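Ribose/Galactose Isomerase (Vibrio parahaemolyticus, PDB 3ONO) probably interconverts the aldose and ketose forms of a sugar phosphate as an isomerase of the LacAB/RpiB type. Local coordinates at residues A[8-13]-A[19-24]; A[27-30]-A[35-38]; A[54-59]-A[184-189]; A[113-118]-A[130-135]. One frame throughout, in Å; residues are numbered along the deposited sequence. Where two conformers were deposited one is given.

Overall arrangement
The four contacts lie in an alpha-beta-alpha sandwich built on a parallel sheet with strand order 2-1-3-5-4. Interactions 1 and 2 follow one another along the chain, share helix 18-31 and have centres about 12 Å apart; they tie that helix to strands 5-8 and 35-38. Interaction 4 packs helix 125-136 on strand 112-116, its centre about 11 Å from that of interaction 1, and the two helices touch side by side. Interaction 3 lies across the chain's centre from interaction 4, about 21 Å away between centres, where helix 51-63 meets helix 180-186 of the later helical part. The contacts thus fall on both helical layers of the sandwich, and interaction 4 also borders two neighbouring subunits.

Interaction 1. Residues A[8-13]-A[19-24]; sequences LMMENS and AMVAGE
At the first beta-alpha connection of the sheet, the end of strand 5-8 and the loop after it carry Leu8 and Met10, which pack under Val21 and Ala22 of helix 18-31. The fork of Leu8 straddles two helix residues. Its CD1 lies 3.9 Å from Val21 CG1, while CD2 presses on the helix backbone, 3.7 Å from Ala22 CA, with the Ala22 methyl slightly farther off. A chi1 of 170° carries Leu8 CG away from its own backbone N and lifts both methyls toward the helix. Met10, a selenomethionine, takes the other flank of Val21: its SE sits 3.8 Å from Val21 CB, and a bend at chi3 (65°) lays CE alongside Val21 CG2 at 4.1 Å. Val21 therefore divides its two methyls, CG1 to Leu8 and CG2 to Met10. Between these two, Met9 turns to the opposite sheet face, where it packs on Leu54 and Met57 of helix 51-63. Past the strand, Glu11 OE2 accepts two bonds from Ser13, from OG at 2.9 Å and from N at 2.9 Å; the N-H comes from well above the carboxylate plane. With Gln14 N on Glu11 OE1, this carboxylate braces the turn that leads into helix 18-31. Such a strand, connecting loop and covering helix form the opening beta-alpha unit of a Rossmann-like parallel sandwich.

Interaction 2. Residues A[27-30]-A[35-38]; sequences SVAG and DVFN
Phe37 O accepts a probable hydrogen bond from Leu8 N that sets strand 35-38 beside strand 5-8, and next to it Val36 turns its side chain to Ala29 and Gly30 on the covering helix. The contact itself is small and apolar. One branch of Val36 does the touching: CG2 stands 3.9 Å from Ala29 CB, methyl against methyl, and 4.2 Å from Gly30 N, so it rests in the notch between those two residues. With chi1 at 176°, Val36 CG1 is the branch opposite the backbone N and CG2 is the one directed to the end of the helix, leaving CG1 about 5.8 Å from Ala29 CB. Gly30 brings no side chain, and the chains come near here, 6.3 Å between Gly30 CA and Asp35 CA. The helix widens to a pi-type turn at 27-30. Val36 also leans on Leu25 and Asn26 one turn earlier, while Ala29 packs on Ile6 of the neighbouring strand and on Phe137. On another side of the helix, Val28 meets Arg130, Phe133 and Glu134 of helix 125-136. The Phe37 ring, from the other face of the strand, meets the ring of His199 with planes at about 75°. Helix 18-31 packed back on the strand it leads to is the closing half of the beta-alpha-beta crossover 5-8, 18-31, 35-38.

Interaction 3. Residues A[54-59]-A[184-189]; sequences LGIMAS and KTAVGS
Two torsions bend Met57, a selenomethionine, round the end of helix 180-186: chi1 of -58° sets CG beside its own backbone N, and chi3 of 83° folds CE back, so that CG and CE both approach Ala186. Met57 CG lies 3.3 Å from Ala186 O and 3.7 Å from Ala186 CB, and CE lies 3.5 Å from the same Ala186 O. The selenoether chain thus bends round the Ala186 carbonyl oxygen at the last turn of the helix. Ile56 comes in from beside it: its CG2 methyl is 3.8 Å from Ala186 CB, and Ile56 CB is only slightly farther. Ala186 CB accordingly wedges between Ile56 and Met57, and the small side chain allows Met57 CA and Ala186 CA to approach to 5.8 Å. This is helix-to-helix packing between helix 51-63, one of the helices flanking the parallel sheet of the alpha-beta-alpha sandwich, and helix 180-186 from the helical part that follows. The helix ends here: Gly188 N bonds to Thr185 O at 3.1 Å, and Thr185 O also takes His47 NE2. Ser189 then serves as N-cap of helix 190-199, its OG bonded to Phe192 N, and Phe192 packs on Met57 and Val187, so the next helix closes over the selenomethionine. Ile56 extends the apolar contact backward along helix 180-186, touching Leu182 and Val183.

Interaction 4. Residues A[113-118]-A[130-135]; sequences ISLAFA and RYIFEK
The Phe133 ring meets Leu115 obliquely, with Phe133 CE1 4.2 Å from Leu115 CD2. A second ring, that of Phe117, holds Leu115 O over one face, 4.0 Å above its plane and displaced toward the rim. Leu115 CD2 touches two helix residues, since it also lies 4.2 Å from Ile132 CD1. Leu115 chi1 of -80° keeps CG beside its own backbone N, and from there CD2 enters the groove between Ile132 and the ring. Ile113, two residues earlier on the same strand face, adds CD1 at 4.4 Å from Ile132 CG2, so the two branches of Ile132 are each met by a different strand residue. Phe133 starts off along the flank of the helix, and it is the far end of its ring that reaches Leu115; the ring also packs on Leu25 of helix 18-31. The axes of strand 113-116 and helix 130-135 are 11.4 Å apart at 163°, close to antiparallel, as expected where a helix runs back over the strand that precedes it in a Rossmann-like alpha-beta-alpha sandwich. Arg130 NE forms a salt bridge with Glu24 OE1 of helix 18-31. Glu134 OE1 and Lys135 NZ form salt bridges with Lys135 and Glu134 of the second subunit, and each Lys135 makes a cation-pi contact with Tyr131 of the other subunit, while beyond the strand Ala118 packs on Trp123 of the third subunit.

Interaction 1. Residues A[8-13]-A[19-24]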
loop_
_atom_site.group_PDB
_atom_site.type_symbol
_atom_site.label_atom_id
_atom_site.label_comp_id
_atom_site.label_asym_id
_atom_site.label_seq_id
_atom_site.Cartn_x
_atom_site.Cartn_y
_atom_site.Cartn_z
ATOM N N LEU A 8 -10.133 18.224 13.980
ATOM C CA LEU A 8 -8.898 17.944 13.253
ATOM C C LEU A 8 -7.761 18.562 14.057
ATOM O O LEU A 8 -7.871 19.711 14.494
ATOM C CB LEU A 8 -8.939 18.578 11.864
ATOM C CG LEU A 8 -7.635 18.566 11.076
ATOM C CD1 LEU A 8 -7.224 17.131 10.804
ATOM C CD2 LEU A 8 -7.844 19.338 9.760
HETATM N N MSE A 9 -6.684 17.817 14.278
HETATM C CA MSE A 9 -5.565 18.382 15.038
HETATM C C MSE A 9 -4.235 17.902 14.480
HETATM O O MSE A 9 -3.966 16.700 14.436
HETATM C CB MSE A 9 -5.693 18.063 16.534
HETATM C CG MSE A 9 -5.786 16.599 16.840
HETATM SE SE MSE A 9 -6.008 16.323 18.762
HETATM C CE MSE A 9 -7.792 17.013 18.961
HETATM N N MSE A 10 -3.419 18.850 14.029
HETATM C CA MSE A 10 -2.135 18.539 13.405
HETATM C C MSE A 10 -0.985 19.254 14.124
HETATM O O MSE A 10 -1.199 20.279 14.784
HETATM C CB MSE A 10 -2.181 18.818 11.902
HETATM C CG MSE A 10 -3.039 17.801 11.194
HETATM SE SE MSE A 10 -3.495 18.313 9.377
HETATM C CE MSE A 10 -1.688 18.247 8.643
ATOM N N GLU A 11 0.210 18.673 14.036
ATOM C CA GLU A 11 1.383 19.175 14.751
ATOM C C GLU A 11 2.419 19.801 13.800
ATOM O O GLU A 11 2.175 19.928 12.602
ATOM C CB GLU A 11 2.028 18.079 15.612
ATOM C CG GLU A 11 2.284 16.767 14.856
ATOM C CD GLU A 11 3.318 16.900 13.753
ATOM O OE1 GLU A 11 2.910 16.861 12.585
ATOM O OE2 GLU A 11 4.522 17.033 14.048
ATOM N N ASN A 12 3.556 20.223 14.363
ATOM C CA ASN A 12 4.451 21.125 13.638
ATOM C C ASN A 12 5.060 20.527 12.373
ATOM O O ASN A 12 5.216 21.220 11.355
ATOM C CB ASN A 12 5.535 21.689 14.569
ATOM C CG ASN A 12 6.575 20.656 14.945
ATOM O OD1 ASN A 12 7.555 20.455 14.210
ATOM N ND2 ASN A 12 6.370 19.979 16.082
ATOM N N SER A 13 5.402 19.246 12.402
ATOM C CA SER A 13 6.113 18.700 11.239
ATOM C C SER A 13 5.241 18.703 9.979
ATOM O O SER A 13 5.749 18.830 8.853
ATOM C CB SER A 13 6.697 17.299 11.513
ATOM O OG SER A 13 5.707 16.273 11.533
ATOM N N ALA A 19 -3.927 23.288 5.826
ATOM C CA ALA A 19 -4.929 23.911 4.954
ATOM C C ALA A 19 -5.547 22.893 3.987
ATOM O O ALA A 19 -6.770 22.851 3.809
ATOM C CB ALA A 19 -4.334 25.101 4.180
HETATM N N MSE A 20 -4.700 22.079 3.364
HETATM C CA MSE A 20 -5.177 21.021 2.481
HETATM C C MSE A 20 -6.078 20.050 3.245
HETATM O O MSE A 20 -7.178 19.733 2.801
HETATM C CB MSE A 20 -4.000 20.276 1.831
HETATM C CG MSE A 20 -4.411 19.162 0.882
HETATM SE SE MSE A 20 -4.487 17.453 1.841
HETATM C CE MSE A 20 -2.662 17.443 2.533
ATOM N N VAL A 21 -5.625 19.566 4.398
ATOM C CA VAL A 21 -6.404 18.539 5.072
ATOM C C VAL A 21 -7.731 19.097 5.581
ATOM O O VAL A 21 -8.780 18.472 5.417
ATOM C CB VAL A 21 -5.630 17.892 6.250
ATOM C CG1 VAL A 21 -6.521 16.899 6.967
ATOM C CG2 VAL A 21 -4.373 17.211 5.742
ATOM N N ALA A 22 -7.688 20.283 6.170
ATOM C CA ALA A 22 -8.902 20.940 6.640
ATOM C C ALA A 22 -9.859 21.175 5.480
ATOM O O ALA A 22 -11.077 20.996 5.607
ATOM C CB ALA A 22 -8.554 22.259 7.319
ATOM N N GLY A 23 -9.302 21.570 4.341
ATOM C CA GLY A 23 -10.092 21.729 3.125
ATOM C C GLY A 23 -10.872 20.473 2.776
ATOM O O GLY A 23 -12.088 20.520 2.566
ATOM N N GLU A 24 -10.176 19.335 2.742
ATOM C CA GLU A 24 -10.829 18.078 2.412
ATOM C C GLU A 24 -11.821 17.684 3.501
ATOM O O GLU A 24 -12.906 17.199 3.200
ATOM C CB GLU A 24 -9.806 16.960 2.179
ATOM C CG GLU A 24 -8.810 17.241 1.027
ATOM C CD GLU A 24 -9.451 17.187 -0.347
ATOM O OE1 GLU A 24 -10.648 16.835 -0.445
ATOM O OE2 GLU A 24 -8.749 17.501 -1.336
#

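Interaction 2. Residues A[27-30]-A[35-38]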
loop_
_atom_site.group_PDB
_atom_site.type_symbol
_atom_site.label_atom_id
_atom_site.label_comp_id
_atom_site.label_asym_id
_atom_site.label_seq_id
_atom_site.Cartn_x
_atom_site.Cartn_y
_atom_site.Cartn_z
ATOM N N SER A 27 -14.914 19.905 3.332
ATOM C CA SER A 27 -15.652 19.527 2.132
ATOM C C SER A 27 -16.425 18.224 2.340
ATOM O O SER A 27 -17.644 18.171 2.151
ATOM C CB SER A 27 -14.698 19.403 0.939
ATOM O OG SER A 27 -15.377 18.941 -0.211
ATOM N N VAL A 28 -15.716 17.170 2.736
ATOM C CA VAL A 28 -16.334 15.852 2.856
ATOM C C VAL A 28 -17.253 15.741 4.065
ATOM O O VAL A 28 -18.443 15.460 3.927
ATOM C CB VAL A 28 -15.277 14.729 2.928
ATOM C CG1 VAL A 28 -15.960 13.388 3.156
ATOM C CG2 VAL A 28 -14.457 14.719 1.653
ATOM N N ALA A 29 -16.698 15.958 5.257
ATOM C CA ALA A 29 -17.458 15.744 6.473
ATOM C C ALA A 29 -18.518 16.817 6.637
ATOM O O ALA A 29 -19.622 16.540 7.099
ATOM C CB ALA A 29 -16.526 15.691 7.708
ATOM N N GLY A 30 -18.189 18.044 6.252
ATOM C CA GLY A 30 -19.171 19.115 6.296
ATOM C C GLY A 30 -20.344 18.807 5.375
ATOM O O GLY A 30 -21.508 18.978 5.742
ATOM N N ASP A 35 -20.057 18.520 12.060
ATOM C CA ASP A 35 -19.568 19.813 12.531
ATOM C C ASP A 35 -18.056 19.723 12.751
ATOM O O ASP A 35 -17.600 19.027 13.655
ATOM C CB ASP A 35 -20.285 20.170 13.840
ATOM C CG ASP A 35 -20.140 21.631 14.221
ATOM O OD1 ASP A 35 -19.616 22.422 13.409
ATOM O OD2 ASP A 35 -20.575 21.992 15.341
ATOM N N VAL A 36 -17.282 20.424 11.929
ATOM C CA VAL A 36 -15.834 20.248 11.917
ATOM C C VAL A 36 -15.099 21.388 12.610
ATOM O O VAL A 36 -15.396 22.559 12.367
ATOM C CB VAL A 36 -15.342 20.129 10.466
ATOM C CG1 VAL A 36 -13.819 20.047 10.397
ATOM C CG2 VAL A 36 -16.012 18.928 9.773
ATOM N N PHE A 37 -14.149 21.038 13.478
ATOM C CA PHE A 37 -13.342 22.011 14.228
ATOM C C PHE A 37 -11.872 21.758 13.929
ATOM O O PHE A 37 -11.427 20.617 13.958
ATOM C CB PHE A 37 -13.556 21.838 15.737
ATOM C CG PHE A 37 -14.982 21.984 16.158
ATOM C CD1 PHE A 37 -15.449 23.184 16.672
ATOM C CD2 PHE A 37 -15.862 20.928 16.023
ATOM C CE1 PHE A 37 -16.774 23.320 17.049
ATOM C CE2 PHE A 37 -17.180 21.052 16.404
ATOM C CZ PHE A 37 -17.643 22.255 16.905
ATOM N N ASN A 38 -11.121 22.813 13.647
ATOM C CA ASN A 38 -9.715 22.661 13.289
ATOM C C ASN A 38 -8.959 23.245 14.459
ATOM O O ASN A 38 -8.796 24.463 14.537
ATOM C CB ASN A 38 -9.427 23.415 11.982
ATOM C CG ASN A 38 -8.034 23.159 11.428
ATOM O OD1 ASN A 38 -7.526 23.953 10.619
ATOM N ND2 ASN A 38 -7.423 22.041 11.817
#

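Interaction 3. Residues A[54-59]-A[184-189]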
loop_
_atom_site.group_PDB
_atom_site.type_symbol
_atom_site.label_atom_id
_atom_site.label_comp_id
_atom_site.label_asym_id
_atom_site.label_seq_id
_atom_site.Cartn_x
_atom_site.Cartn_y
_atom_site.Cartn_z
ATOM N N LEU A 54 -0.878 16.672 20.883
ATOM C CA LEU A 54 -2.063 16.155 20.208
ATOM C C LEU A 54 -2.822 15.139 21.067
ATOM O O LEU A 54 -4.063 15.171 21.145
ATOM C CB LEU A 54 -1.690 15.526 18.849
ATOM C CG LEU A 54 -1.047 16.467 17.827
ATOM C CD1 LEU A 54 -0.725 15.704 16.521
ATOM C CD2 LEU A 54 -1.936 17.680 17.524
ATOM N N GLY A 55 -2.106 14.204 21.669
ATOM C CA GLY A 55 -2.761 13.196 22.485
ATOM C C GLY A 55 -3.499 13.820 23.660
ATOM O O GLY A 55 -4.614 13.408 24.016
ATOM N N ILE A 56 -2.867 14.807 24.290
ATOM C CA ILE A 56 -3.490 15.469 25.446
ATOM C C ILE A 56 -4.756 16.206 25.009
ATOM O O ILE A 56 -5.803 16.137 25.674
ATOM C CB ILE A 56 -2.502 16.459 26.103
ATOM C CG1 ILE A 56 -1.328 15.691 26.699
ATOM C CG2 ILE A 56 -3.199 17.294 27.193
ATOM C CD1 ILE A 56 -0.095 16.560 26.938
HETATM N N MSE A 57 -4.659 16.908 23.883
HETATM C CA MSE A 57 -5.825 17.567 23.290
HETATM C C MSE A 57 -6.932 16.580 22.953
HETATM O O MSE A 57 -8.109 16.850 23.201
HETATM C CB MSE A 57 -5.413 18.367 22.042
HETATM C CG MSE A 57 -4.361 19.395 22.385
HETATM SE SE MSE A 57 -3.356 20.016 20.851
HETATM C CE MSE A 57 -4.675 21.307 20.304
ATOM N N ALA A 58 -6.577 15.425 22.403
ATOM C CA ALA A 58 -7.623 14.459 22.066
ATOM C C ALA A 58 -8.309 13.995 23.344
ATOM O O ALA A 58 -9.543 13.861 23.392
ATOM C CB ALA A 58 -7.035 13.274 21.316
ATOM N N SER A 59 -7.517 13.747 24.385
ATOM C CA SER A 59 -8.123 13.316 25.656
ATOM C C SER A 59 -9.070 14.381 26.192
ATOM O O SER A 59 -10.209 14.081 26.567
ATOM C CB SER A 59 -7.078 12.990 26.735
ATOM O OG SER A 59 -7.746 12.635 27.951
ATOM N N LYS A 184 -0.532 22.922 29.500
ATOM C CA LYS A 184 -0.758 24.337 29.207
ATOM C C LYS A 184 -0.592 24.626 27.717
ATOM O O LYS A 184 -1.384 25.373 27.116
ATOM C CB LYS A 184 0.193 25.234 30.012
ATOM C CG LYS A 184 -0.032 25.208 31.498
ATOM C CD LYS A 184 1.035 26.062 32.201
ATOM C CE LYS A 184 0.739 26.233 33.682
ATOM N NZ LYS A 184 0.983 24.975 34.434
ATOM N N THR A 185 0.443 24.046 27.124
ATOM C CA THR A 185 0.684 24.230 25.691
ATOM C C THR A 185 -0.463 23.619 24.899
ATOM O O THR A 185 -0.970 24.222 23.958
ATOM C CB THR A 185 2.023 23.612 25.256
ATOM O OG1 THR A 185 3.100 24.347 25.872
ATOM C CG2 THR A 185 2.164 23.662 23.711
ATOM N N ALA A 186 -0.893 22.426 25.312
ATOM C CA ALA A 186 -1.960 21.716 24.587
ATOM C C ALA A 186 -3.254 22.536 24.518
ATOM O O ALA A 186 -3.944 22.523 23.496
ATOM C CB ALA A 186 -2.222 20.337 25.217
ATOM N N VAL A 187 -3.586 23.249 25.590
ATOM C CA VAL A 187 -4.852 23.981 25.622
ATOM C C VAL A 187 -4.668 25.462 25.313
ATOM O O VAL A 187 -5.603 26.246 25.439
ATOM C CB VAL A 187 -5.564 23.838 26.977
ATOM C CG1 VAL A 187 -5.659 22.368 27.363
ATOM C CG2 VAL A 187 -4.811 24.612 28.048
ATOM N N GLY A 188 -3.470 25.832 24.878
ATOM C CA GLY A 188 -3.122 27.230 24.700
ATOM C C GLY A 188 -3.717 28.027 23.545
ATOM O O GLY A 188 -3.827 29.241 23.650
ATOM N N SER A 189 -4.106 27.384 22.444
ATOM C CA SER A 189 -4.526 28.145 21.263
ATOM C C SER A 189 -5.973 28.636 21.338
ATOM O O SER A 189 -6.809 28.026 22.001
ATOM C CB SER A 189 -4.344 27.323 19.978
ATOM O OG SER A 189 -5.534 26.608 19.689
#

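Interaction 4. Residues A[113-118]-A[130-135]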
loop_
_atom_site.group_PDB
_atom_site.type_symbol
_atom_site.label_atom_id
_atom_site.label_comp_id
_atom_site.label_asym_id
_atom_site.label_seq_id
_atom_site.Cartn_x
_atom_site.Cartn_y
_atom_site.Cartn_z
ATOM N N ILE A 113 -8.652 8.746 14.487
ATOM C CA ILE A 113 -7.801 8.089 13.502
ATOM C C ILE A 113 -6.548 8.931 13.286
ATOM O O ILE A 113 -6.602 10.163 13.376
ATOM C CB ILE A 113 -8.518 7.903 12.157
ATOM C CG1 ILE A 113 -9.089 9.231 11.662
ATOM C CG2 ILE A 113 -9.619 6.869 12.311
ATOM C CD1 ILE A 113 -9.846 9.104 10.309
ATOM N N SER A 114 -5.437 8.259 13.010
ATOM C CA SER A 114 -4.159 8.939 12.778
ATOM C C SER A 114 -3.673 8.648 11.372
ATOM O O SER A 114 -3.466 7.487 11.004
ATOM C CB SER A 114 -3.118 8.473 13.786
ATOM O OG SER A 114 -1.860 9.116 13.570
ATOM N N LEU A 115 -3.512 9.708 10.582
ATOM C CA LEU A 115 -3.091 9.574 9.191
ATOM C C LEU A 115 -1.605 9.830 9.043
ATOM O O LEU A 115 -1.000 10.478 9.895
ATOM C CB LEU A 115 -3.843 10.598 8.324
ATOM C CG LEU A 115 -5.280 10.238 7.917
ATOM C CD1 LEU A 115 -6.207 10.156 9.142
ATOM C CD2 LEU A 115 -5.826 11.277 6.921
ATOM N N ALA A 116 -1.036 9.346 7.938
ATOM C CA ALA A 116 0.351 9.661 7.583
ATOM C C ALA A 116 0.319 10.755 6.528
ATOM O O ALA A 116 -0.220 10.546 5.429
ATOM C CB ALA A 116 1.043 8.413 7.033
ATOM N N PHE A 117 0.873 11.918 6.853
ATOM C CA PHE A 117 0.835 13.055 5.934
ATOM C C PHE A 117 2.142 13.245 5.157
ATOM O O PHE A 117 2.196 14.089 4.263
ATOM C CB PHE A 117 0.494 14.352 6.676
ATOM C CG PHE A 117 -0.848 14.324 7.357
ATOM C CD1 PHE A 117 -2.011 14.174 6.618
ATOM C CD2 PHE A 117 -0.944 14.435 8.728
ATOM C CE1 PHE A 117 -3.239 14.148 7.248
ATOM C CE2 PHE A 117 -2.183 14.413 9.360
ATOM C CZ PHE A 117 -3.322 14.261 8.597
ATOM N N ALA A 118 3.187 12.486 5.495
ATOM C CA ALA A 118 4.464 12.605 4.777
ATOM C C ALA A 118 4.892 11.291 4.146
ATOM O O ALA A 118 5.148 11.236 2.946
ATOM C CB ALA A 118 5.564 13.151 5.700
ATOM N N ARG A 130 -9.033 12.677 1.009
ATOM C CA ARG A 130 -10.454 12.848 0.730
ATOM C C ARG A 130 -11.229 11.536 0.853
ATOM O O ARG A 130 -12.288 11.478 1.486
ATOM C CB ARG A 130 -10.646 13.419 -0.689
ATOM C CG ARG A 130 -12.095 13.687 -1.044
ATOM C CD ARG A 130 -12.217 14.203 -2.505
ATOM N NE ARG A 130 -11.357 15.367 -2.707
ATOM C CZ ARG A 130 -10.859 15.774 -3.878
ATOM N NH1 ARG A 130 -11.113 15.108 -5.009
ATOM N NH2 ARG A 130 -10.078 16.851 -3.912
ATOM N N TYR A 131 -10.698 10.491 0.221
ATOM C CA TYR A 131 -11.375 9.202 0.153
ATOM C C TYR A 131 -11.449 8.563 1.552
ATOM O O TYR A 131 -12.428 7.899 1.912
ATOM C CB TYR A 131 -10.629 8.276 -0.796
ATOM C CG TYR A 131 -10.553 8.735 -2.247
ATOM C CD1 TYR A 131 -11.277 9.838 -2.704
ATOM C CD2 TYR A 131 -9.749 8.057 -3.162
ATOM C CE1 TYR A 131 -11.200 10.232 -4.056
ATOM C CE2 TYR A 131 -9.673 8.439 -4.480
ATOM C CZ TYR A 131 -10.381 9.529 -4.920
ATOM O OH TYR A 131 -10.281 9.873 -6.256
ATOM N N ILE A 132 -10.393 8.750 2.328
ATOM C CA ILE A 132 -10.407 8.299 3.724
ATOM C C ILE A 132 -11.557 8.955 4.479
ATOM O O ILE A 132 -12.286 8.288 5.213
ATOM C CB ILE A 132 -9.061 8.596 4.428
ATOM C CG1 ILE A 132 -7.997 7.574 4.001
ATOM C CG2 ILE A 132 -9.244 8.659 5.990
ATOM C CD1 ILE A 132 -6.552 8.005 4.377
ATOM N N PHE A 133 -11.744 10.260 4.297
ATOM C CA PHE A 133 -12.796 10.955 5.017
ATOM C C PHE A 133 -14.170 10.492 4.545
ATOM O O PHE A 133 -15.108 10.380 5.333
ATOM C CB PHE A 133 -12.655 12.478 4.877
ATOM C CG PHE A 133 -11.430 13.052 5.570
ATOM C CD1 PHE A 133 -10.813 12.375 6.615
ATOM C CD2 PHE A 133 -10.902 14.273 5.171
ATOM C CE1 PHE A 133 -9.662 12.907 7.266
ATOM C CE2 PHE A 133 -9.773 14.828 5.796
ATOM C CZ PHE A 133 -9.139 14.136 6.866
ATOM N N GLU A 134 -14.278 10.217 3.253
ATOM C CA GLU A 134 -15.519 9.705 2.691
ATOM C C GLU A 134 -15.948 8.419 3.369
ATOM O O GLU A 134 -17.125 8.232 3.657
ATOM C CB GLU A 134 -15.359 9.465 1.181
ATOM C CG GLU A 134 -15.170 10.753 0.414
ATOM C CD GLU A 134 -14.946 10.528 -1.094
ATOM O OE1 GLU A 134 -14.855 9.358 -1.527
ATOM O OE2 GLU A 134 -14.863 11.534 -1.831
ATOM N N LYS A 135 -15.002 7.504 3.579
ATOM C CA LYS A 135 -15.340 6.230 4.205
ATOM C C LYS A 135 -15.445 6.328 5.740
ATOM O O LYS A 135 -16.230 5.607 6.363
ATOM C CB LYS A 135 -14.347 5.146 3.791
ATOM C CG LYS A 135 -14.262 4.895 2.283
ATOM C CD LYS A 135 -15.627 4.784 1.639
ATOM C CE LYS A 135 -15.450 4.562 0.115
ATOM N NZ LYS A 135 -16.681 4.835 -0.652
#